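Local coordinates for SusD superfamily protein (Bacteroides fragilis NCTC 9343, PDB 3NQP) that probably binds glycans at the bacterial outer membrane as a SusD-family surface lipoprotein, at residues T25-G30 with L95-A100; R101-T106 with F115-V120. One frame throughout, in Å; residues are numbered along the deposited sequence. Where two conformers were deposited one is given.

Contact 1: residues T25-G30 with L95-A100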
ATOM      1  N   THR A  25      10.971   1.191  25.895  1.00 17.59           N
ATOM      2  CA  THR A  25      10.284   2.214  25.140  1.00 17.70           C
ATOM      3  C   THR A  25      11.154   2.751  23.982  1.00 18.30           C
ATOM      4  O   THR A  25      10.640   2.991  22.879  1.00 19.82           O
ATOM      5  CB  THR A  25       9.863   3.328  26.073  1.00 16.20           C
ATOM      6  OG1 THR A  25       8.926   2.809  27.009  1.00 21.14           O
ATOM      7  CG2 THR A  25       9.220   4.509  25.280  1.00 17.31           C
ATOM      8  N   ALA A  26      12.458   2.934  24.238  1.00 20.21           N
ATOM      9  CA  ALA A  26      13.416   3.304  23.189  1.00 20.40           C
ATOM     10  C   ALA A  26      13.424   2.253  22.066  1.00 20.18           C
ATOM     11  O   ALA A  26      13.441   2.597  20.890  1.00 17.63           O
ATOM     12  CB  ALA A  26      14.861   3.501  23.755  1.00 17.41           C
ATOM     13  N   TYR A  27      13.411   0.981  22.426  1.00 14.52           N
ATOM     14  CA  TYR A  27      13.462  -0.047  21.435  1.00 18.95           C
ATOM     15  C   TYR A  27      12.160  -0.058  20.608  1.00 17.14           C
ATOM     16  O   TYR A  27      12.208  -0.273  19.401  1.00 18.34           O
ATOM     17  CB  TYR A  27      13.741  -1.390  22.104  1.00 17.75           C
ATOM     18  CG  TYR A  27      14.376  -2.413  21.209  1.00 19.63           C
ATOM     19  CD1 TYR A  27      15.765  -2.545  21.147  1.00 21.96           C
ATOM     20  CD2 TYR A  27      13.594  -3.274  20.428  1.00 21.01           C
ATOM     21  CE1 TYR A  27      16.371  -3.512  20.376  1.00 26.16           C
ATOM     22  CE2 TYR A  27      14.188  -4.250  19.647  1.00 19.44           C
ATOM     23  CZ  TYR A  27      15.584  -4.359  19.616  1.00 23.44           C
ATOM     24  OH  TYR A  27      16.202  -5.292  18.850  1.00 24.77           O
ATOM     25  N   ILE A  28      11.019   0.219  21.239  1.00 18.71           N
ATOM     26  CA  ILE A  28       9.750   0.356  20.516  1.00 16.49           C
ATOM     27  C   ILE A  28       9.810   1.489  19.515  1.00 18.78           C
ATOM     28  O   ILE A  28       9.312   1.347  18.379  1.00 16.70           O
ATOM     29  CB  ILE A  28       8.539   0.577  21.470  1.00 20.57           C
ATOM     30  CG1 ILE A  28       8.143  -0.741  22.099  1.00 19.49           C
ATOM     31  CG2 ILE A  28       7.296   1.165  20.733  1.00 20.24           C
ATOM     32  CD1 ILE A  28       7.390  -1.662  21.157  1.00 17.66           C
ATOM     33  N   ASP A  29      10.395   2.616  19.914  0.60 16.89           N
ATOM     34  CA  ASP A  29      10.591   3.701  18.968  0.60 17.90           C
ATOM     35  C   ASP A  29      11.463   3.292  17.805  0.60 16.13           C
ATOM     36  O   ASP A  29      11.175   3.640  16.664  0.60 16.06           O
ATOM     37  CB  ASP A  29      11.173   4.942  19.658  0.60 19.94           C
ATOM     38  CG  ASP A  29      10.153   5.649  20.525  0.60 19.59           C
ATOM     39  OD1 ASP A  29       9.013   5.159  20.664  0.60 24.11           O
ATOM     40  OD2 ASP A  29      10.490   6.712  21.057  0.60 25.23           O
ATOM     41  N   GLY A  30      12.540   2.572  18.102  1.00 17.87           N
ATOM     42  CA  GLY A  30      13.458   2.075  17.069  1.00 19.09           C
ATOM     43  C   GLY A  30      12.756   1.136  16.122  1.00 15.59           C
ATOM     44  O   GLY A  30      12.958   1.205  14.919  1.00 13.34           O
ATOM     45  N   LEU A  95      12.249  -7.729  16.392  1.00 16.38           N
ATOM     46  CA  LEU A  95      10.956  -8.038  16.982  1.00 15.32           C
ATOM     47  C   LEU A  95      11.070  -9.284  17.863  1.00 17.65           C
ATOM     48  O   LEU A  95      10.590  -9.288  18.994  1.00 18.17           O
ATOM     49  CB  LEU A  95       9.905  -8.269  15.904  1.00 13.75           C
ATOM     50  CG  LEU A  95       9.666  -7.143  14.882  1.00 16.35           C
ATOM     51  CD1 LEU A  95       8.534  -7.564  13.995  1.00 14.45           C
ATOM     52  CD2 LEU A  95       9.423  -5.815  15.565  1.00 14.16           C
ATOM     53  N   ASN A  96      11.718 -10.329  17.350  1.00 14.80           N
ATOM     54  CA  ASN A  96      11.894 -11.563  18.132  1.00 15.72           C
ATOM     55  C   ASN A  96      12.618 -11.257  19.436  1.00 17.42           C
ATOM     56  O   ASN A  96      12.221 -11.709  20.499  1.00 18.75           O
ATOM     57  CB  ASN A  96      12.645 -12.610  17.300  1.00 14.70           C
ATOM     58  CG  ASN A  96      11.927 -12.960  15.997  1.00 20.97           C
ATOM     59  OD1 ASN A  96      10.745 -12.713  15.864  1.00 19.42           O
ATOM     60  ND2 ASN A  96      12.651 -13.554  15.042  1.00 13.80           N
ATOM     61  N   LEU A  97      13.670 -10.450  19.347  1.00 20.86           N
ATOM     62  CA  LEU A  97      14.450 -10.106  20.521  1.00 23.07           C
ATOM     63  C   LEU A  97      13.589  -9.338  21.523  1.00 21.62           C
ATOM     64  O   LEU A  97      13.643  -9.585  22.706  1.00 18.12           O
ATOM     65  CB  LEU A  97      15.664  -9.256  20.105  1.00 22.83           C
ATOM     66  CG  LEU A  97      16.707  -8.937  21.184  1.00 29.61           C
ATOM     67  CD1 LEU A  97      17.235 -10.237  21.791  1.00 36.36           C
ATOM     68  CD2 LEU A  97      17.861  -8.107  20.604  1.00 29.95           C
ATOM     69  N   PHE A  98      12.799  -8.380  21.049  1.00 20.53           N
ATOM     70  CA  PHE A  98      11.928  -7.659  21.963  1.00 20.03           C
ATOM     71  C   PHE A  98      10.980  -8.610  22.692  1.00 20.13           C
ATOM     72  O   PHE A  98      10.764  -8.477  23.906  1.00 19.41           O
ATOM     73  CB  PHE A  98      11.141  -6.591  21.251  1.00 17.54           C
ATOM     74  CG  PHE A  98      10.354  -5.695  22.181  1.00 17.76           C
ATOM     75  CD1 PHE A  98      10.892  -4.498  22.652  1.00 17.16           C
ATOM     76  CD2 PHE A  98       9.063  -6.019  22.552  1.00 17.91           C
ATOM     77  CE1 PHE A  98      10.143  -3.657  23.482  1.00 14.90           C
ATOM     78  CE2 PHE A  98       8.327  -5.185  23.404  1.00 17.01           C
ATOM     79  CZ  PHE A  98       8.896  -4.013  23.885  1.00 13.86           C
ATOM     80  N   ILE A  99      10.402  -9.553  21.957  1.00 18.70           N
ATOM     81  CA  ILE A  99       9.428 -10.460  22.538  1.00 20.57           C
ATOM     82  C   ILE A  99      10.097 -11.334  23.602  1.00 23.94           C
ATOM     83  O   ILE A  99       9.604 -11.429  24.730  1.00 23.46           O
ATOM     84  CB  ILE A  99       8.750 -11.344  21.481  1.00 20.27           C
ATOM     85  CG1 ILE A  99       7.815 -10.492  20.604  1.00 17.54           C
ATOM     86  CG2 ILE A  99       8.002 -12.461  22.133  1.00 17.81           C
ATOM     87  CD1 ILE A  99       7.211 -11.286  19.397  1.00 21.85           C
ATOM     88  N   ALA A 100      11.226 -11.935  23.237  1.00 24.84           N
ATOM     89  CA  ALA A 100      12.045 -12.725  24.181  1.00 26.29           C
ATOM     90  C   ALA A 100      12.380 -11.916  25.454  1.00 25.34           C
ATOM     91  O   ALA A 100      12.205 -12.394  26.563  1.00 27.31           O
ATOM     92  CB  ALA A 100      13.347 -13.213  23.474  1.00 25.07           C
TER
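Tyr-27 and Phe-98 meet where the axes of segments 25-30 and 95-100 pass 11.2 Å apart, a spacing filled by large side chains. Phe-98 is the side chain to follow. Its CB points toward helix 21-37 and lies 4.2 Å from CE2 of Tyr-27. One atom further out, the ring begins; CG stands anti to the backbone N (chi1 -173°), which carries the ring out toward helix 21-37. CD1 then comes within 3.7 Å of Tyr-27 CD2, a carbon that sits at the edge of the phenylalanine ring and near its plane. The two aromatic side chains start from opposite helices and slide past one another. At the far end CE1 and CZ both come 3.8 Å from Ile-28 CG1, and Ile-28 CD1, 3.9 Å from CZ, lies over one face of the ring. Ring edge and ring face are thus used by consecutive residues of the facing helix.

The packing belongs to the helical N-terminal region of a SusD-family protein, a family grouped with the TPR clan, and it joins helix 21-37 to helix 89-102 with an angle of 158° between the segment directions. Tyr-27, also anti at chi1 (-156°), reaches beyond Phe-98 to its neighbour: its OH lies 3.7 Å from Leu-97 CD2, the two side chains crossing at about a right angle. This outer side is the more open one, although Trp-18 meets the Tyr-27 ring edge-to-face and also touches Phe-98. On the inner side Ile-28 continues onto Tyr-116 and Val-120 of helix 110-135. Behind the apolar seam, Asn-96 turns from helix 21-37 and hydrogen-bonds through OD1 to NH1 of Arg-124.

Contact 2: residues R101-T106 with F115-V120; sequences RVTDAT and FYLGEV
Leu-117 packs against Val-102 and Thr-103 where one helix of an antiparallel alpha-helical hairpin gives way to the connecting turn. Helix 89-102 runs out here, a type I beta turn spans Val-102 to Ala-105, and the chain soon enters helix 110-135, which carries Leu-117 back past the residues just left behind. Of the three, Leu-117 has the most surface buried by the contact. Its CG is anti to its own carbonyl carbon (chi1 -72°) and CD1 is extended beyond it (chi2 171°), so the forked end is held out toward the turn and faces both residues. CD2 is the methyl nearer Val-102, meeting CG1 at 4.2 Å as the two branched chains slide past each other from opposite directions. CD1 is the nearer to Thr-103, where it meets the backbone more closely than the side chain, 4.1 Å from CA.

At such distances the packing is fairly loose, and the burial is modest, 138 Å² for both sides together. Tyr-180 of helix 163-181 also touches Leu-117, and Leu-108 from the loop touches Val-102. The turn itself is closed by a backbone hydrogen bond from Ala-105 N to Val-102 O, 3.0 Å long, and Lys-113 NZ hydrogen-bonds to Ala-105 O, tying the turn to the start of the second helix. Thr-103 shows how a polar residue can share an apolar contact: its OG1 lies 4.2 Å from Leu-117 CD1 while hydrogen-bonding to the carbonyl oxygen of Ile-99, one helical turn back.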
ATOM      1  N   ARG A 101      12.818 -10.678  25.313  1.00 24.22           N
ATOM      2  CA  ARG A 101      13.207  -9.906  26.511  1.00 27.06           C
ATOM      3  C   ARG A 101      12.078  -9.390  27.381  1.00 27.45           C
ATOM      4  O   ARG A 101      12.245  -9.232  28.596  1.00 29.92           O
ATOM      5  CB  ARG A 101      14.074  -8.720  26.133  1.00 26.48           C
ATOM      6  CG  ARG A 101      15.463  -9.121  25.645  1.00 33.62           C
ATOM      7  CD  ARG A 101      16.385  -7.899  25.707  1.00 49.06           C
ATOM      8  NE  ARG A 101      17.397  -7.874  24.656  1.00 59.92           N
ATOM      9  CZ  ARG A 101      18.484  -7.100  24.666  1.00 73.50           C
ATOM     10  NH1 ARG A 101      18.736  -6.279  25.689  1.00 76.31           N
ATOM     11  NH2 ARG A 101      19.345  -7.160  23.650  1.00 77.87           N
ATOM     12  N   VAL A 102      10.951  -9.080  26.768  1.00 28.57           N
ATOM     13  CA  VAL A 102       9.898  -8.340  27.439  1.00 27.66           C
ATOM     14  C   VAL A 102       8.770  -9.251  27.977  1.00 27.52           C
ATOM     15  O   VAL A 102       8.106  -8.883  28.930  1.00 27.78           O
ATOM     16  CB  VAL A 102       9.354  -7.217  26.518  1.00 28.32           C
ATOM     17  CG1 VAL A 102       8.041  -6.668  27.041  1.00 23.98           C
ATOM     18  CG2 VAL A 102      10.385  -6.129  26.363  1.00 26.75           C
ATOM     19  N   THR A 103       8.575 -10.433  27.389  1.00 27.93           N
ATOM     20  CA  THR A 103       7.479 -11.306  27.786  1.00 28.05           C
ATOM     21  C   THR A 103       7.405 -11.495  29.310  1.00 31.47           C
ATOM     22  O   THR A 103       6.319 -11.383  29.880  1.00 33.79           O
ATOM     23  CB  THR A 103       7.512 -12.646  27.030  1.00 28.65           C
ATOM     24  OG1 THR A 103       7.200 -12.395  25.660  1.00 27.94           O
ATOM     25  CG2 THR A 103       6.479 -13.646  27.567  1.00 25.85           C
ATOM     26  N   ASP A 104       8.537 -11.693  29.986  1.00 31.18           N
ATOM     27  CA  ASP A 104       8.517 -11.884  31.457  1.00 33.46           C
ATOM     28  C   ASP A 104       9.140 -10.744  32.275  1.00 34.42           C
ATOM     29  O   ASP A 104       9.503 -10.939  33.433  1.00 35.86           O
ATOM     30  CB  ASP A 104       9.162 -13.230  31.803  1.00 36.01           C
ATOM     31  CG  ASP A 104       8.427 -14.399  31.167  1.00 36.54           C
ATOM     32  OD1 ASP A 104       7.187 -14.375  31.130  1.00 45.82           O
ATOM     33  OD2 ASP A 104       9.082 -15.344  30.697  1.00 51.95           O
ATOM     34  N   ALA A 105       9.230  -9.552  31.685  1.00 31.79           N
ATOM     35  CA  ALA A 105       9.819  -8.384  32.324  1.00 31.04           C
ATOM     36  C   ALA A 105       8.987  -7.901  33.493  1.00 31.95           C
ATOM     37  O   ALA A 105       7.753  -7.852  33.406  1.00 31.93           O
ATOM     38  CB  ALA A 105       9.956  -7.255  31.321  1.00 27.86           C
ATOM     39  N   THR A 106       9.663  -7.483  34.560  1.00 30.26           N
ATOM     40  CA  THR A 106       8.970  -7.043  35.761  1.00 30.68           C
ATOM     41  C   THR A 106       9.049  -5.533  35.954  1.00 29.40           C
ATOM     42  O   THR A 106       8.437  -4.997  36.868  1.00 31.28           O
ATOM     43  CB  THR A 106       9.533  -7.759  37.002  1.00 32.88           C
ATOM     44  OG1 THR A 106      10.930  -7.472  37.120  1.00 33.51           O
ATOM     45  CG2 THR A 106       9.319  -9.259  36.882  1.00 36.42           C
ATOM     46  N   PHE A 115       0.555  -3.665  25.835  1.00 14.13           N
ATOM     47  CA  PHE A 115       0.416  -2.774  24.668  1.00 13.59           C
ATOM     48  C   PHE A 115       1.569  -2.946  23.702  1.00 15.41           C
ATOM     49  O   PHE A 115       1.367  -3.079  22.496  1.00 14.67           O
ATOM     50  CB  PHE A 115       0.284  -1.308  25.061  1.00 18.63           C
ATOM     51  CG  PHE A 115      -0.178  -0.457  23.916  1.00 18.37           C
ATOM     52  CD1 PHE A 115      -1.518  -0.400  23.602  1.00 23.31           C
ATOM     53  CD2 PHE A 115       0.722   0.202  23.111  1.00 27.19           C
ATOM     54  CE1 PHE A 115      -1.947   0.338  22.531  1.00 25.77           C
ATOM     55  CE2 PHE A 115       0.275   0.941  22.020  1.00 20.37           C
ATOM     56  CZ  PHE A 115      -1.051   1.006  21.758  1.00 18.83           C
ATOM     57  N   TYR A 116       2.784  -2.957  24.253  1.00 14.96           N
ATOM     58  CA  TYR A 116       3.993  -3.157  23.486  1.00 15.34           C
ATOM     59  C   TYR A 116       4.013  -4.530  22.834  1.00 14.28           C
ATOM     60  O   TYR A 116       4.357  -4.650  21.660  1.00 16.24           O
ATOM     61  CB  TYR A 116       5.238  -2.958  24.355  1.00 15.99           C
ATOM     62  CG  TYR A 116       5.575  -1.515  24.719  1.00 16.01           C
ATOM     63  CD1 TYR A 116       4.910  -0.439  24.138  1.00 14.98           C
ATOM     64  CD2 TYR A 116       6.585  -1.241  25.638  1.00 19.40           C
ATOM     65  CE1 TYR A 116       5.241   0.884  24.448  1.00 18.24           C
ATOM     66  CE2 TYR A 116       6.951   0.091  25.945  1.00 19.77           C
ATOM     67  CZ  TYR A 116       6.265   1.138  25.356  1.00 19.91           C
ATOM     68  OH  TYR A 116       6.606   2.418  25.651  1.00 16.51           O
ATOM     69  N   LEU A 117       3.617  -5.564  23.560  1.00 16.36           N
ATOM     70  CA  LEU A 117       3.634  -6.908  22.959  1.00 15.01           C
ATOM     71  C   LEU A 117       2.550  -6.994  21.843  1.00 15.03           C
ATOM     72  O   LEU A 117       2.790  -7.551  20.783  1.00 15.12           O
ATOM     73  CB  LEU A 117       3.507  -8.005  24.017  1.00 18.11           C
ATOM     74  CG  LEU A 117       4.777  -8.165  24.860  1.00 15.73           C
ATOM     75  CD1 LEU A 117       4.562  -9.100  26.033  1.00 15.80           C
ATOM     76  CD2 LEU A 117       5.977  -8.583  23.969  1.00 11.12           C
ATOM     77  N   GLY A 118       1.397  -6.364  22.042  1.00 16.01           N
ATOM     78  CA  GLY A 118       0.404  -6.280  20.994  1.00 16.44           C
ATOM     79  C   GLY A 118       1.005  -5.660  19.749  1.00 15.47           C
ATOM     80  O   GLY A 118       0.771  -6.115  18.624  1.00 12.99           O
ATOM     81  N   GLU A 119       1.813  -4.630  19.936  1.00 16.02           N
ATOM     82  CA  GLU A 119       2.364  -3.910  18.783  1.00 13.55           C
ATOM     83  C   GLU A 119       3.347  -4.839  18.065  1.00 16.85           C
ATOM     84  O   GLU A 119       3.308  -4.950  16.835  1.00 15.89           O
ATOM     85  CB  GLU A 119       3.056  -2.611  19.184  1.00 12.66           C
ATOM     86  CG  GLU A 119       2.103  -1.528  19.651  1.00 14.25           C
ATOM     87  CD  GLU A 119       2.778  -0.205  19.935  1.00 16.87           C
ATOM     88  OE1 GLU A 119       3.769  -0.211  20.656  1.00 17.06           O
ATOM     89  OE2 GLU A 119       2.301   0.869  19.458  1.00 17.33           O
ATOM     90  N   VAL A 120       4.199  -5.525  18.833  1.00 12.04           N
ATOM     91  CA  VAL A 120       5.325  -6.216  18.247  1.00 13.63           C
ATOM     92  C   VAL A 120       4.865  -7.517  17.571  1.00 15.50           C
ATOM     93  O   VAL A 120       5.349  -7.846  16.516  1.00 18.42           O
ATOM     94  CB  VAL A 120       6.469  -6.425  19.262  1.00 13.74           C
ATOM     95  CG1 VAL A 120       7.498  -7.360  18.716  1.00 16.56           C
ATOM     96  CG2 VAL A 120       7.090  -5.034  19.625  1.00 13.24           C
TER

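In the fold
The two contacts lie in series along the chain, with contact 1 closed before contact 2 opens, and their centres are about 8 Å apart. Helix 89-102 serves both: one part of it faces helix 21-37 in contact 1, and its C-terminal end with the following turn faces helix 110-135 in contact 2. A three-helix cluster results, in which a hairpin of neighbouring helices receives an earlier helix from the N-terminal end. Val-120 bridges the pair, its CG2 lying 3.7 Å from Phe-98 CD2, and a probable hydrogen bond joins Tyr-116 OH to Thr-25 OG1. Phe-98 and Val-120 thus join the contacts into one apolar core in the N-terminal helical part, far from the chain's centre.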